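Local atomic coordinates of Vlm2 (Streptomyces tsusimaensis, PDB entry 6ECB), a protein that contributes to non-ribosomal synthesis of the depsipeptide valinomycin, this chain being its thioesterase domain, an alpha/beta-hydrolase-clan enzyme that probably acts on the carrier-bound chain. Residues 44-47 and 53-56; 84-89 and 110-115; 123-128 and 233-238. One frame throughout, in Å; residues are numbered along the deposited sequence.

Contact 1 of 3, residues 44-47 and 53-56; sequences APPA and GYIE
The phenol oxygen of Y54 donates a hydrogen bond to the main-chain carbonyl of A44, with OH 2.6 Å from O. The C=O...donor angle of 163° brings the hydroxyl in nearly along the carbonyl bond. A44 O lies at the edge of the tyrosine ring, close to its plane, and P45 CA approaches the same rim at 4.2 Å from CE2. P46 adds a looser apolar touch: its CD is 4.1 Å from Y54 CE2, reached obliquely, the proline and tyrosine side chains coming from opposite directions. What aims the ring is the first torsion of Y54, which sets CG anti to the carbonyl carbon (chi1 -59°) and sends the phenol across to the loop. The hydroxyl has a second bond in the buried interior, to the backbone nitrogen of H110, where it acts as acceptor; one oxygen therefore links the ends of two adjacent parallel strands. F43 stacks on the tyrosine ring and probably helps to hold its plane. A phenylalanine in place of Y54 would probably keep much of the ring packing but leave A44 O and H110 N without this shared partner, weakening the tie between the two strand ends. In the fold, 44-47 leaves strand 40-44, while Y54 lies where the chain runs into helix 55-60, so the contact closes the short strand-to-helix loop at the C-terminal ends of the central strands. Helix 86-97 packs on P45 through M89 and C93, and residues of helix 206-220 touch A47.

Contact 2 of 3, residues 84-89 and 110-115; sequences PSFEEM and HSLGGH
F86 packs beside what is probably the nucleophile elbow of an alpha/beta-hydrolase, the sharp turn between strand 105-110 and helix 112-126 that carries S111. The phenyl ring reaches the first turn of that helix: CE2 lies 4.2 Å from L112 CD1, which meets the ring obliquely. Farther round, CZ is 3.9 Å from the backbone oxygen of H115, placed at the ring edge near its plane, and H115 CB is 4.3 Å from CE2. The ring projects this far because F86 CG stands anti to the backbone nitrogen (chi1 178°), carrying it off its own helix toward the elbow helix. Y119 meets F86 edge-to-face, and V227 of helix 224-227 touches F86, L112 and H115 alike. At the start of helix 86-97, S85 and E88 make a capping box: E88 N donates to S85 OG at 3.0 Å, and S85 N donates to E88 OE1 at 2.8 Å from above the carboxylate plane. The elbow itself is strained, S111 having phi/psi of 56/-135°, and it is compact: a CB on G113 would fall 2.9 Å from H110 O, consistent with the second glycine of the GxSxG pattern. H115 turns its imidazole back to this bend, where ND1 makes a weak bond to S111 O of 3.5 Å. S111, H273 and D138 have the geometry of a Ser-His-Asp triad, suggesting S111 as the nucleophile. Chemically, residues 84-89 and 110-115 meet through apolar side-chain contacts and the ring edge against a backbone carbonyl, while S85 and E88 pair within their own segment and H115 bonds weakly; the result is an apolar, buried packing of F86 against the first turn of the helix that follows the elbow.

Contact 3 of 3, residues 123-128 and 233-238; sequences MLLDRG and LDIPIH
L125 turns CG anti to its carbonyl carbon (chi1 -66°), aiming both methyls off helix 112-126 at the loop before strand 237-241, while L233 extends CG anti to the backbone nitrogen (chi1 -179°) to meet it. The two leucines cross at about a right angle and touch methyl to methyl, CD1 to CD1, at 3.4 Å, closer than methyls normally pack, so the two are pressed together. The other branch serves a separate neighbour: L125 CD2 lies 4.0 Å from I235 CG2. Between these two, the backbone of D234 passes close, its N being 4.0 Å from L125 CD1, and D234 CB is 4.5 Å from the same methyl. One leucine thus spans three consecutive residues of the loop. The helix finishes just beyond it in a Schellman motif, with G128 at the C-prime position and G128 N bonded to L125 O at 3.0 Å. Two salt bridges lie nearby: D126 pairs with R231, and D234 with R130, each joining the helix end or the residues after it to the loop before the strand. L233 also packs on F118, A121 and T122 farther back along helix 112-126. The direct contact is therefore a small, partly buried apolar one, with ion pairs rather than cross-segment polar bonds supplying the electrostatic ties at its margin.

Overall arrangement
From the N terminus, contact 1 closes the short loop between strand 40-44 and helix 55-60. Contact 2 follows, closing the stretch that holds the rest of helix 86-97 and strand 105-110. Contact 3 closes a span of over a hundred residues. The three run in series, none nested or crossing. Contacts 1 and 2 touch directly, through P45 CG against M89 CE for example, with centres about 12 Å apart. Contacts 2 and 3 share helix 112-126, one at each end; their centres lie about 16 Å apart, without touching. Together they tie strand 40-44 to the start of helix 55-60, helix 86-97 to helix 112-126, and the end of helix 112-126 to the loop before strand 237-241.

Contact 1 of 3, residues 44-47 and 53-56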
ATOM      1  N   ALA A  44       3.602   2.522   2.827  1.00 14.85           N
ATOM      2  CA  ALA A  44       4.476   1.784   1.937  1.00 13.46           C
ATOM      3  C   ALA A  44       3.664   1.231   0.774  1.00 16.43           C
ATOM      4  O   ALA A  44       2.522   0.791   0.966  1.00 17.00           O
ATOM      5  CB  ALA A  44       5.171   0.642   2.675  1.00 16.59           C
ATOM      6  N   PRO A  45       4.215   1.217  -0.436  1.00 16.15           N
ATOM      7  CA  PRO A  45       3.411   0.860  -1.605  1.00 15.57           C
ATOM      8  C   PRO A  45       3.249  -0.643  -1.772  1.00 14.60           C
ATOM      9  O   PRO A  45       4.159  -1.421  -1.463  1.00 17.36           O
ATOM     10  CB  PRO A  45       4.224   1.450  -2.773  1.00 18.63           C
ATOM     11  CG  PRO A  45       5.638   1.343  -2.317  1.00 19.11           C
ATOM     12  CD  PRO A  45       5.579   1.644  -0.815  1.00 18.23           C
ATOM     13  N   PRO A  46       2.126  -1.080  -2.358  1.00 15.76           N
ATOM     14  CA  PRO A  46       1.958  -2.482  -2.718  1.00 15.66           C
ATOM     15  C   PRO A  46       2.721  -2.798  -4.000  1.00 16.67           C
ATOM     16  O   PRO A  46       3.473  -1.947  -4.494  1.00 18.21           O
ATOM     17  CB  PRO A  46       0.453  -2.601  -2.928  1.00 20.12           C
ATOM     18  CG  PRO A  46       0.126  -1.329  -3.550  1.00 21.32           C
ATOM     19  CD  PRO A  46       0.978  -0.283  -2.838  1.00 19.52           C
ATOM     20  N   ALA A  47       2.491  -3.979  -4.557  1.00 17.06           N
ATOM     21  CA  ALA A  47       3.214  -4.369  -5.771  1.00 16.55           C
ATOM     22  C   ALA A  47       2.986  -3.332  -6.849  1.00 20.87           C
ATOM     23  O   ALA A  47       1.844  -2.931  -7.124  1.00 19.71           O
ATOM     24  CB  ALA A  47       2.762  -5.739  -6.251  1.00 21.42           C
ATOM     25  N   GLY A  53      -3.036   4.094  -4.886  1.00 19.54           N
ATOM     26  CA  GLY A  53      -4.095   3.326  -4.251  1.00 21.29           C
ATOM     27  C   GLY A  53      -4.500   3.819  -2.875  1.00 20.32           C
ATOM     28  O   GLY A  53      -5.546   3.393  -2.375  1.00 21.96           O
ATOM     29  N   TYR A  54      -3.703   4.700  -2.265  1.00 19.48           N
ATOM     30  CA  TYR A  54      -4.015   5.272  -0.956  1.00 16.22           C
ATOM     31  C   TYR A  54      -4.644   6.656  -1.027  1.00 18.26           C
ATOM     32  O   TYR A  54      -4.981   7.224   0.023  1.00 19.97           O
ATOM     33  CB  TYR A  54      -2.753   5.368  -0.114  1.00 17.68           C
ATOM     34  CG  TYR A  54      -2.057   4.055   0.129  1.00 16.29           C
ATOM     35  CD1 TYR A  54      -2.627   3.069   0.925  1.00 16.35           C
ATOM     36  CD2 TYR A  54      -0.806   3.822  -0.405  1.00 18.49           C
ATOM     37  CE1 TYR A  54      -1.968   1.879   1.181  1.00 16.28           C
ATOM     38  CE2 TYR A  54      -0.138   2.617  -0.161  1.00 19.31           C
ATOM     39  CZ  TYR A  54      -0.737   1.656   0.621  1.00 17.21           C
ATOM     40  OH  TYR A  54      -0.092   0.458   0.904  1.00 16.57           O
ATOM     41  N   ILE A  55      -4.797   7.229  -2.226  1.00 20.79           N
ATOM     42  CA  ILE A  55      -5.233   8.617  -2.318  1.00 20.81           C
ATOM     43  C   ILE A  55      -6.636   8.774  -1.764  1.00 20.80           C
ATOM     44  O   ILE A  55      -6.923   9.726  -1.030  1.00 20.95           O
ATOM     45  CB  ILE A  55      -5.130   9.127  -3.766  1.00 20.78           C
ATOM     46  CG1 ILE A  55      -3.651   9.325  -4.118  1.00 23.54           C
ATOM     47  CG2 ILE A  55      -5.909  10.424  -3.943  1.00 24.69           C
ATOM     48  CD1 ILE A  55      -3.423   9.468  -5.618  1.00 29.60           C
ATOM     49  N   GLU A  56      -7.542   7.862  -2.116  1.00 18.79           N
ATOM     50  CA  GLU A  56      -8.914   8.007  -1.643  1.00 22.03           C
ATOM     51  C   GLU A  56      -8.987   7.870  -0.128  1.00 18.99           C
ATOM     52  O   GLU A  56      -9.689   8.650   0.534  1.00 20.37           O
ATOM     53  CB  GLU A  56      -9.829   6.986  -2.312  1.00 24.57           C
ATOM     54  CG  GLU A  56     -10.223   7.320  -3.726  1.00 31.27           C
ATOM     55  CD  GLU A  56     -10.814   8.746  -3.885  1.00 50.70           C
ATOM     56  OE1 GLU A  56     -11.760   9.119  -3.149  1.00 58.17           O
ATOM     57  OE2 GLU A  56     -10.296   9.497  -4.747  1.00 56.20           O
TER

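Contact 2 of 3, residues 84-89 and 110-115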
ATOM      1  N   PRO A  84      13.747  -3.635  -7.562  1.00 20.59           N
ATOM      2  CA  PRO A  84      14.453  -4.012  -6.340  1.00 20.23           C
ATOM      3  C   PRO A  84      14.032  -5.377  -5.840  1.00 19.90           C
ATOM      4  O   PRO A  84      12.888  -5.810  -6.021  1.00 20.23           O
ATOM      5  CB  PRO A  84      14.039  -2.929  -5.333  1.00 21.23           C
ATOM      6  CG  PRO A  84      12.826  -2.333  -5.868  1.00 30.03           C
ATOM      7  CD  PRO A  84      12.712  -2.617  -7.334  1.00 19.79           C
ATOM      8  N   SER A  85      14.960  -6.030  -5.162  1.00 23.12           N
ATOM      9  CA  SER A  85      14.589  -7.160  -4.318  1.00 20.19           C
ATOM     10  C   SER A  85      13.692  -6.648  -3.188  1.00 18.70           C
ATOM     11  O   SER A  85      13.608  -5.446  -2.919  1.00 19.01           O
ATOM     12  CB  SER A  85      15.828  -7.835  -3.742  1.00 24.02           C
ATOM     13  OG  SER A  85      16.418  -6.972  -2.779  1.00 22.73           O
ATOM     14  N   PHE A  86      13.013  -7.573  -2.500  1.00 20.90           N
ATOM     15  CA  PHE A  86      12.208  -7.165  -1.351  1.00 20.15           C
ATOM     16  C   PHE A  86      13.055  -6.413  -0.330  1.00 18.23           C
ATOM     17  O   PHE A  86      12.658  -5.345   0.151  1.00 18.76           O
ATOM     18  CB  PHE A  86      11.549  -8.384  -0.697  1.00 21.30           C
ATOM     19  CG  PHE A  86      10.738  -8.049   0.523  1.00 17.78           C
ATOM     20  CD1 PHE A  86      11.204  -8.388   1.777  1.00 21.33           C
ATOM     21  CD2 PHE A  86       9.518  -7.407   0.428  1.00 17.83           C
ATOM     22  CE1 PHE A  86      10.476  -8.101   2.910  1.00 19.58           C
ATOM     23  CE2 PHE A  86       8.768  -7.118   1.579  1.00 18.75           C
ATOM     24  CZ  PHE A  86       9.274  -7.467   2.824  1.00 18.24           C
ATOM     25  N   GLU A  87      14.248  -6.949  -0.017  1.00 20.37           N
ATOM     26  CA  GLU A  87      15.123  -6.300   0.962  1.00 20.80           C
ATOM     27  C   GLU A  87      15.560  -4.917   0.487  1.00 18.70           C
ATOM     28  O   GLU A  87      15.557  -3.954   1.269  1.00 22.23           O
ATOM     29  CB  GLU A  87      16.349  -7.186   1.248  1.00 23.11           C
ATOM     30  N   GLU A  88      15.905  -4.792  -0.800  1.00 21.27           N
ATOM     31  CA  GLU A  88      16.267  -3.491  -1.363  1.00 23.36           C
ATOM     32  C   GLU A  88      15.103  -2.508  -1.285  1.00 21.57           C
ATOM     33  O   GLU A  88      15.293  -1.317  -1.004  1.00 20.43           O
ATOM     34  CB  GLU A  88      16.726  -3.660  -2.816  1.00 22.41           C
ATOM     35  CG  GLU A  88      18.064  -4.389  -2.959  1.00 24.23           C
ATOM     36  CD  GLU A  88      18.404  -4.784  -4.372  1.00 33.66           C
ATOM     37  OE1 GLU A  88      17.525  -4.801  -5.244  1.00 25.23           O
ATOM     38  OE2 GLU A  88      19.579  -5.077  -4.627  1.00 36.96           O
ATOM     39  N   MET A  89      13.887  -2.985  -1.560  1.00 18.95           N
ATOM     40  CA  MET A  89      12.708  -2.131  -1.475  1.00 17.49           C
ATOM     41  C   MET A  89      12.489  -1.628  -0.056  1.00 18.30           C
ATOM     42  O   MET A  89      12.197  -0.437   0.160  1.00 18.13           O
ATOM     43  CB  MET A  89      11.485  -2.900  -1.981  1.00 19.14           C
ATOM     44  CG  MET A  89      10.231  -2.046  -2.094  1.00 19.81           C
ATOM     45  SD  MET A  89      10.442  -0.637  -3.229  1.00 19.80           S
ATOM     46  CE  MET A  89       8.848   0.127  -2.937  1.00 24.94           C
ATOM     47  N   HIS A 110      -1.043  -1.653   2.662  1.00 16.26           N
ATOM     48  CA  HIS A 110      -2.027  -2.598   2.165  1.00 15.97           C
ATOM     49  C   HIS A 110      -1.324  -3.624   1.288  1.00 16.42           C
ATOM     50  O   HIS A 110      -0.411  -3.282   0.541  1.00 15.68           O
ATOM     51  CB  HIS A 110      -3.082  -1.843   1.345  1.00 15.56           C
ATOM     52  CG  HIS A 110      -4.171  -2.690   0.765  1.00 18.38           C
ATOM     53  ND1 HIS A 110      -4.181  -3.063  -0.564  1.00 20.61           N
ATOM     54  CD2 HIS A 110      -5.314  -3.182   1.301  1.00 19.12           C
ATOM     55  CE1 HIS A 110      -5.274  -3.763  -0.820  1.00 21.59           C
ATOM     56  NE2 HIS A 110      -5.987  -3.839   0.289  1.00 19.71           N
ATOM     57  N   SER A 111      -1.786  -4.864   1.349  1.00 15.90           N
ATOM     58  CA  SER A 111      -1.263  -5.948   0.517  1.00 16.28           C
ATOM     59  C   SER A 111       0.248  -6.048   0.742  1.00 16.76           C
ATOM     60  O   SER A 111       0.709  -6.007   1.899  1.00 16.01           O
ATOM     61  CB  SER A 111      -1.715  -5.677  -0.921  1.00 21.06           C
ATOM     62  OG  SER A 111      -1.457  -6.799  -1.732  1.00 28.79           O
ATOM     63  N   LEU A 112       1.065  -6.183  -0.309  1.00 15.55           N
ATOM     64  CA  LEU A 112       2.517  -6.232  -0.114  1.00 15.86           C
ATOM     65  C   LEU A 112       3.038  -5.009   0.629  1.00 15.76           C
ATOM     66  O   LEU A 112       4.073  -5.089   1.309  1.00 16.96           O
ATOM     67  CB  LEU A 112       3.213  -6.353  -1.480  1.00 16.97           C
ATOM     68  CG  LEU A 112       4.743  -6.361  -1.450  1.00 19.03           C
ATOM     69  CD1 LEU A 112       5.311  -7.591  -0.785  1.00 19.45           C
ATOM     70  CD2 LEU A 112       5.248  -6.246  -2.914  1.00 22.53           C
ATOM     71  N   GLY A 113       2.346  -3.868   0.509  1.00 14.78           N
ATOM     72  CA  GLY A 113       2.727  -2.698   1.269  1.00 14.37           C
ATOM     73  C   GLY A 113       2.702  -2.947   2.765  1.00 16.08           C
ATOM     74  O   GLY A 113       3.473  -2.333   3.505  1.00 16.30           O
ATOM     75  N   GLY A 114       1.838  -3.855   3.225  1.00 16.92           N
ATOM     76  CA  GLY A 114       1.841  -4.205   4.651  1.00 15.58           C
ATOM     77  C   GLY A 114       3.106  -4.924   5.078  1.00 14.52           C
ATOM     78  O   GLY A 114       3.679  -4.635   6.138  1.00 15.78           O
ATOM     79  N   HIS A 115       3.575  -5.873   4.259  1.00 14.74           N
ATOM     80  CA  HIS A 115       4.823  -6.539   4.595  1.00 14.53           C
ATOM     81  C   HIS A 115       5.990  -5.584   4.533  1.00 19.34           C
ATOM     82  O   HIS A 115       6.885  -5.639   5.376  1.00 18.10           O
ATOM     83  CB  HIS A 115       5.068  -7.708   3.659  1.00 18.95           C
ATOM     84  CG  HIS A 115       3.965  -8.684   3.691  1.00 20.77           C
ATOM     85  ND1 HIS A 115       2.839  -8.533   2.926  1.00 24.48           N
ATOM     86  CD2 HIS A 115       3.763  -9.777   4.463  1.00 24.00           C
ATOM     87  CE1 HIS A 115       2.000  -9.516   3.195  1.00 31.37           C
ATOM     88  NE2 HIS A 115       2.536 -10.277   4.130  1.00 26.81           N
TER

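Contact 3 of 3, residues 123-128 and 233-238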
ATOM      1  N   MET A 123      13.313  -1.740  10.517  1.00 19.58           N
ATOM      2  CA  MET A 123      14.549  -1.057  10.154  1.00 17.71           C
ATOM      3  C   MET A 123      14.661   0.310  10.832  1.00 18.77           C
ATOM      4  O   MET A 123      15.747   0.690  11.279  1.00 19.81           O
ATOM      5  CB  MET A 123      14.639  -0.901   8.633  1.00 21.05           C
ATOM      6  CG  MET A 123      15.969  -0.433   8.106  1.00 40.93           C
ATOM      7  SD  MET A 123      16.086  -0.728   6.309  1.00 48.02           S
ATOM      8  CE  MET A 123      16.035  -2.501   6.215  1.00 53.26           C
ATOM      9  N   LEU A 124      13.563   1.064  10.905  1.00 19.52           N
ATOM     10  CA  LEU A 124      13.607   2.340  11.613  1.00 17.76           C
ATOM     11  C   LEU A 124      13.967   2.129  13.080  1.00 17.13           C
ATOM     12  O   LEU A 124      14.789   2.856  13.629  1.00 18.61           O
ATOM     13  CB  LEU A 124      12.266   3.060  11.476  1.00 18.00           C
ATOM     14  CG  LEU A 124      11.956   3.548  10.058  1.00 16.98           C
ATOM     15  CD1 LEU A 124      10.534   4.079  10.011  1.00 20.11           C
ATOM     16  CD2 LEU A 124      12.932   4.616   9.585  1.00 21.56           C
ATOM     17  N   LEU A 125      13.354   1.135  13.729  1.00 18.82           N
ATOM     18  CA  LEU A 125      13.675   0.905  15.135  1.00 19.80           C
ATOM     19  C   LEU A 125      15.156   0.594  15.316  1.00 20.02           C
ATOM     20  O   LEU A 125      15.798   1.074  16.257  1.00 20.21           O
ATOM     21  CB  LEU A 125      12.835  -0.243  15.676  1.00 22.73           C
ATOM     22  CG  LEU A 125      11.337   0.008  15.762  1.00 29.67           C
ATOM     23  CD1 LEU A 125      10.641  -1.300  16.107  1.00 47.65           C
ATOM     24  CD2 LEU A 125      11.019   1.025  16.791  1.00 27.08           C
ATOM     25  N   ASP A 126      15.719  -0.193  14.402  1.00 21.80           N
ATOM     26  CA  ASP A 126      17.134  -0.535  14.484  1.00 22.64           C
ATOM     27  C   ASP A 126      18.023   0.688  14.362  1.00 20.99           C
ATOM     28  O   ASP A 126      19.157   0.678  14.850  1.00 22.81           O
ATOM     29  CB  ASP A 126      17.498  -1.530  13.389  1.00 26.18           C
ATOM     30  CG  ASP A 126      16.955  -2.909  13.637  1.00 46.54           C
ATOM     31  OD1 ASP A 126      16.466  -3.206  14.738  1.00 33.51           O
ATOM     32  OD2 ASP A 126      17.010  -3.703  12.693  1.00 38.90           O
ATOM     33  N   ARG A 127      17.542   1.739  13.685  1.00 20.13           N
ATOM     34  CA  ARG A 127      18.274   2.980  13.531  1.00 21.98           C
ATOM     35  C   ARG A 127      17.929   4.010  14.601  1.00 20.64           C
ATOM     36  O   ARG A 127      18.402   5.145  14.514  1.00 22.77           O
ATOM     37  CB  ARG A 127      17.992   3.626  12.160  1.00 30.33           C
ATOM     38  CG  ARG A 127      18.274   2.766  10.949  1.00 42.79           C
ATOM     39  CD  ARG A 127      17.719   3.431   9.665  1.00 47.21           C
ATOM     40  NE  ARG A 127      18.098   4.845   9.581  1.00 57.95           N
ATOM     41  CZ  ARG A 127      17.819   5.636   8.543  1.00 66.35           C
ATOM     42  NH1 ARG A 127      17.173   5.145   7.489  1.00 54.98           N
ATOM     43  NH2 ARG A 127      18.196   6.914   8.555  1.00 48.70           N
ATOM     44  N   GLY A 128      17.138   3.656  15.606  1.00 20.40           N
ATOM     45  CA  GLY A 128      16.842   4.610  16.668  1.00 21.01           C
ATOM     46  C   GLY A 128      15.701   5.553  16.348  1.00 20.48           C
ATOM     47  O   GLY A 128      15.679   6.684  16.844  1.00 21.19           O
ATOM     48  N   LEU A 233       7.955  -7.056  16.395  1.00 23.54           N
ATOM     49  CA  LEU A 233       8.042  -5.609  16.265  1.00 22.56           C
ATOM     50  C   LEU A 233       7.631  -4.974  17.577  1.00 22.88           C
ATOM     51  O   LEU A 233       6.610  -5.334  18.165  1.00 20.72           O
ATOM     52  CB  LEU A 233       7.137  -5.137  15.121  1.00 20.46           C
ATOM     53  CG  LEU A 233       7.130  -3.661  14.829  1.00 22.32           C
ATOM     54  CD1 LEU A 233       8.464  -3.192  14.276  1.00 30.93           C
ATOM     55  CD2 LEU A 233       6.013  -3.357  13.839  1.00 22.66           C
ATOM     56  N   ASP A 234       8.448  -4.036  18.061  1.00 20.62           N
ATOM     57  CA  ASP A 234       8.273  -3.474  19.383  1.00 21.17           C
ATOM     58  C   ASP A 234       7.487  -2.163  19.371  1.00 32.72           C
ATOM     59  O   ASP A 234       7.807  -1.255  20.139  1.00 33.39           O
ATOM     60  CB  ASP A 234       9.654  -3.257  20.015  1.00 29.30           C
ATOM     61  CG  ASP A 234       9.576  -2.823  21.453  1.00 47.51           C
ATOM     62  OD1 ASP A 234       8.748  -3.390  22.173  1.00 35.01           O
ATOM     63  OD2 ASP A 234      10.321  -1.902  21.856  1.00 42.37           O
ATOM     64  N   ILE A 235       6.535  -2.005  18.455  1.00 20.88           N
ATOM     65  CA  ILE A 235       5.539  -0.940  18.531  1.00 18.57           C
ATOM     66  C   ILE A 235       4.168  -1.573  18.315  1.00 20.63           C
ATOM     67  O   ILE A 235       4.076  -2.694  17.814  1.00 21.39           O
ATOM     68  CB  ILE A 235       5.790   0.160  17.475  1.00 19.63           C
ATOM     69  CG1 ILE A 235       5.693  -0.408  16.051  1.00 19.14           C
ATOM     70  CG2 ILE A 235       7.158   0.810  17.712  1.00 22.05           C
ATOM     71  CD1 ILE A 235       5.950   0.675  14.972  1.00 21.34           C
ATOM     72  N   PRO A 236       3.089  -0.887  18.686  1.00 20.50           N
ATOM     73  CA  PRO A 236       1.764  -1.514  18.567  1.00 21.41           C
ATOM     74  C   PRO A 236       1.384  -1.706  17.114  1.00 19.30           C
ATOM     75  O   PRO A 236       1.689  -0.874  16.258  1.00 21.66           O
ATOM     76  CB  PRO A 236       0.821  -0.514  19.244  1.00 22.00           C
ATOM     77  CG  PRO A 236       1.688   0.444  19.959  1.00 28.00           C
ATOM     78  CD  PRO A 236       3.029   0.402  19.385  1.00 20.83           C
ATOM     79  N   ILE A 237       0.676  -2.799  16.854  1.00 18.48           N
ATOM     80  CA  ILE A 237       0.176  -3.124  15.527  1.00 17.92           C
ATOM     81  C   ILE A 237      -1.344  -3.033  15.550  1.00 21.05           C
ATOM     82  O   ILE A 237      -1.988  -3.539  16.480  1.00 20.34           O
ATOM     83  CB  ILE A 237       0.629  -4.522  15.100  1.00 18.99           C
ATOM     84  CG1 ILE A 237       2.136  -4.619  15.164  1.00 19.82           C
ATOM     85  CG2 ILE A 237       0.110  -4.834  13.719  1.00 19.24           C
ATOM     86  CD1 ILE A 237       2.653  -5.971  14.808  1.00 21.46           C
ATOM     87  N   HIS A 238      -1.918  -2.376  14.534  1.00 18.01           N
ATOM     88  CA  HIS A 238      -3.360  -2.349  14.315  1.00 17.74           C
ATOM     89  C   HIS A 238      -3.619  -3.012  12.981  1.00 20.04           C
ATOM     90  O   HIS A 238      -3.086  -2.559  11.969  1.00 18.10           O
ATOM     91  CB  HIS A 238      -3.928  -0.939  14.248  1.00 20.31           C
ATOM     92  CG  HIS A 238      -4.260  -0.361  15.582  1.00 29.97           C
ATOM     93  ND1 HIS A 238      -3.291   0.176  16.389  1.00 26.86           N
ATOM     94  CD2 HIS A 238      -5.431  -0.260  16.267  1.00 46.19           C
ATOM     95  CE1 HIS A 238      -3.842   0.609  17.508  1.00 32.43           C
ATOM     96  NE2 HIS A 238      -5.143   0.351  17.465  1.00 33.18           N
TER